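Local structure of isoprenyl transferase (Campylobacter jejuni, 3UGS) at residues N53-A58 / N183-Q188. The protein probably catalyses the magnesium-dependent condensation of isopentenyl diphosphate with allylic diphosphates to build cis-polyprenyl diphosphates. Numbering follows the deposited sequence.
Sequences NLSLFA and NFLLWQ. With FFT ((2Z,6Z)-3,7,11-trimethyldodeca-2,6,10-trien-1-yl dihydrogen phosphate), chain C.
The wall of the isoprenoid pocket is built here as a sandwich, with the ring of Phe57 held between the bound prenyl phosphate and the ring of Phe184. Methyl C12 of FFT sits over the centre of one Phe57 face, 3.7 Å from CG, where a flat apolar ring suits a prenyl chain. Phe184 covers the opposite face in an offset stack, with centroids 4.3 Å apart and planes inclined by 17°. The two side chains run past each other in opposite senses: CD1 of Phe184 lies 3.3 Å from CD2 of Phe57, while Phe57 CB makes a CH-pi contact over the Phe184 face, 3.9 Å from the ring centroid. Both CB atoms point toward the opposite segment, and chi1 of -151° in Phe57 and -166° in Phe184, each roughly trans to N, turns the rings so that they overlap. Strand 53-60 belongs to the parallel sheet of the cis-prenyltransferase fold, and the loop leading to strand 193-197 lays Phe184 against the sheet, where it also touches Ala11 and Ala131 of the flanking strands. Leu185 CD1 lies over the other face of the Phe184 ring, toward its rim, and meets Ser55 CB at 4.1 Å. Ser55 is small enough for this buried position, and its hydroxyl is satisfied by hydrogen bonds with His9 and Asn129.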
loop_
_atom_site.group_PDB
_atom_site.type_symbol
_atom_site.label_atom_id
_atom_site.label_comp_id
_atom_site.label_asym_id
_atom_site.label_seq_id
_atom_site.Cartn_x
_atom_site.Cartn_y
_atom_site.Cartn_z
ATOM N N ASN A 53 -6.404 6.701 -17.087
ATOM C CA ASN A 53 -5.073 6.164 -16.780
ATOM C C ASN A 53 -5.116 4.706 -16.429
ATOM O O ASN A 53 -5.918 4.285 -15.590
ATOM C CB ASN A 53 -4.396 6.886 -15.622
ATOM C CG ASN A 53 -3.714 8.147 -16.047
ATOM O OD1 ASN A 53 -2.472 8.157 -16.195
ATOM N ND2 ASN A 53 -4.495 9.205 -16.274
ATOM N N LEU A 54 -4.227 3.979 -17.085
ATOM C CA LEU A 54 -4.058 2.556 -16.883
ATOM C C LEU A 54 -2.605 2.263 -16.584
ATOM O O LEU A 54 -1.712 2.527 -17.395
ATOM C CB LEU A 54 -4.535 1.744 -18.084
ATOM C CG LEU A 54 -4.243 0.252 -18.037
ATOM C CD1 LEU A 54 -5.121 -0.476 -17.025
ATOM C CD2 LEU A 54 -4.397 -0.329 -19.456
ATOM N N SER A 55 -2.402 1.696 -15.406
ATOM C CA SER A 55 -1.069 1.489 -14.880
ATOM C C SER A 55 -0.773 0.028 -14.777
ATOM O O SER A 55 -1.529 -0.747 -14.199
ATOM C CB SER A 55 -0.866 2.185 -13.547
ATOM O OG SER A 55 -0.766 3.605 -13.723
ATOM N N LEU A 56 0.358 -0.330 -15.385
ATOM C CA LEU A 56 0.782 -1.750 -15.498
ATOM C C LEU A 56 2.153 -1.956 -14.925
ATOM O O LEU A 56 2.985 -1.113 -15.065
ATOM C CB LEU A 56 0.760 -2.266 -16.953
ATOM C CG LEU A 56 -0.531 -1.938 -17.725
ATOM C CD1 LEU A 56 -0.319 -2.289 -19.195
ATOM C CD2 LEU A 56 -1.785 -2.628 -17.120
ATOM N N PHE A 57 2.345 -3.104 -14.296
ATOM C CA PHE A 57 3.581 -3.447 -13.612
ATOM C C PHE A 57 4.363 -4.467 -14.402
ATOM O O PHE A 57 4.027 -5.620 -14.446
ATOM C CB PHE A 57 3.338 -4.004 -12.193
ATOM C CG PHE A 57 4.475 -3.737 -11.223
ATOM C CD1 PHE A 57 5.695 -3.223 -11.654
ATOM C CD2 PHE A 57 4.318 -3.984 -9.877
ATOM C CE1 PHE A 57 6.712 -2.959 -10.742
ATOM C CE2 PHE A 57 5.327 -3.718 -8.976
ATOM C CZ PHE A 57 6.519 -3.214 -9.408
ATOM N N ALA A 58 5.461 -4.026 -14.974
ATOM C CA ALA A 58 6.287 -4.913 -15.825
ATOM C C ALA A 58 7.450 -5.547 -15.074
ATOM O O ALA A 58 7.603 -6.757 -15.046
ATOM C CB ALA A 58 6.800 -4.148 -17.036
ATOM N N ASN A 183 5.459 -3.575 -3.739
ATOM C CA ASN A 183 6.179 -2.297 -4.033
ATOM C C ASN A 183 5.614 -1.536 -5.235
ATOM O O ASN A 183 6.323 -0.834 -5.957
ATOM C CB ASN A 183 7.671 -2.554 -4.256
ATOM C CG ASN A 183 8.554 -1.387 -3.816
ATOM O OD1 ASN A 183 8.080 -0.440 -3.199
ATOM N ND2 ASN A 183 9.839 -1.451 -4.141
ATOM N N PHE A 184 4.312 -1.723 -5.429
ATOM C CA PHE A 184 3.599 -1.123 -6.558
ATOM C C PHE A 184 2.749 0.063 -6.133
ATOM O O PHE A 184 1.703 -0.085 -5.504
ATOM C CB PHE A 184 2.757 -2.166 -7.324
ATOM C CG PHE A 184 2.261 -1.690 -8.671
ATOM C CD1 PHE A 184 3.079 -0.993 -9.540
ATOM C CD2 PHE A 184 0.966 -1.960 -9.072
ATOM C CE1 PHE A 184 2.604 -0.561 -10.771
ATOM C CE2 PHE A 184 0.483 -1.525 -10.288
ATOM C CZ PHE A 184 1.309 -0.829 -11.143
ATOM N N LEU A 185 3.223 1.252 -6.500
ATOM C CA LEU A 185 2.432 2.497 -6.300
ATOM C C LEU A 185 1.848 2.670 -4.875
ATOM O O LEU A 185 0.694 3.064 -4.640
ATOM C CB LEU A 185 1.265 2.507 -7.262
ATOM C CG LEU A 185 1.631 2.442 -8.759
ATOM C CD1 LEU A 185 0.357 2.298 -9.587
ATOM C CD2 LEU A 185 2.477 3.660 -9.167
ATOM N N LEU A 186 2.675 2.386 -3.903
ATOM C CA LEU A 186 2.220 2.444 -2.487
ATOM C C LEU A 186 1.625 3.805 -2.085
ATOM O O LEU A 186 0.579 3.923 -1.438
ATOM C CB LEU A 186 3.344 2.042 -1.554
ATOM C CG LEU A 186 3.802 0.571 -1.757
ATOM C CD1 LEU A 186 5.094 0.250 -0.960
ATOM C CD2 LEU A 186 2.680 -0.415 -1.415
ATOM N N TRP A 187 2.335 4.846 -2.437
ATOM C CA TRP A 187 1.905 6.202 -2.051
ATOM C C TRP A 187 0.537 6.543 -2.635
ATOM O O TRP A 187 -0.398 6.995 -1.964
ATOM C CB TRP A 187 2.930 7.234 -2.473
ATOM C CG TRP A 187 2.574 8.645 -2.095
ATOM C CD1 TRP A 187 1.682 9.486 -2.709
ATOM C CD2 TRP A 187 3.134 9.413 -0.996
ATOM N NE1 TRP A 187 1.658 10.688 -2.070
ATOM C CE2 TRP A 187 2.524 10.703 -1.057
ATOM C CE3 TRP A 187 4.097 9.162 -0.024
ATOM C CZ2 TRP A 187 2.840 11.681 -0.180
ATOM C CZ3 TRP A 187 4.388 10.126 0.870
ATOM C CH2 TRP A 187 3.785 11.383 0.792
ATOM N N GLN A 188 0.447 6.292 -3.918
ATOM C CA GLN A 188 -0.766 6.528 -4.719
ATOM C C GLN A 188 -1.986 5.695 -4.235
ATOM O O GLN A 188 -3.158 6.072 -4.373
ATOM C CB GLN A 188 -0.495 6.270 -6.177
ATOM C CG GLN A 188 0.516 7.208 -6.824
ATOM C CD GLN A 188 1.942 6.625 -6.761
ATOM O OE1 GLN A 188 2.199 5.703 -5.988
ATOM N NE2 GLN A 188 2.860 7.150 -7.598
HETATM O O3 FFT C . 3.579 -10.083 -6.040
HETATM P P FFT C . 4.218 -10.876 -7.148
HETATM O O1 FFT C . 3.222 -11.457 -8.106
HETATM O O2 FFT C . 5.282 -11.810 -6.601
HETATM O O FFT C . 5.055 -9.853 -8.087
HETATM C C14 FFT C . 4.378 -8.917 -8.953
HETATM C C13 FFT C . 5.353 -7.934 -9.561
HETATM C C11 FFT C . 5.483 -7.768 -10.874
HETATM C C12 FFT C . 6.462 -6.796 -11.413
HETATM C C10 FFT C . 4.588 -8.475 -11.855
HETATM C C9 FFT C . 5.365 -9.255 -12.874
HETATM C C8 FFT C . 4.429 -10.186 -13.623
HETATM C C6 FFT C . 4.176 -10.030 -14.937
HETATM C C7 FFT C . 3.267 -10.974 -15.688
HETATM C C5 FFT C . 4.821 -8.893 -15.679
HETATM C C4 FFT C . 5.012 -9.369 -17.100
HETATM C C3 FFT C . 5.960 -8.485 -17.875
HETATM C C1 FFT C . 5.961 -8.550 -19.229
HETATM C C2 FFT C . 5.022 -9.498 -19.958
HETATM C C FFT C . 6.911 -7.657 -20.000
#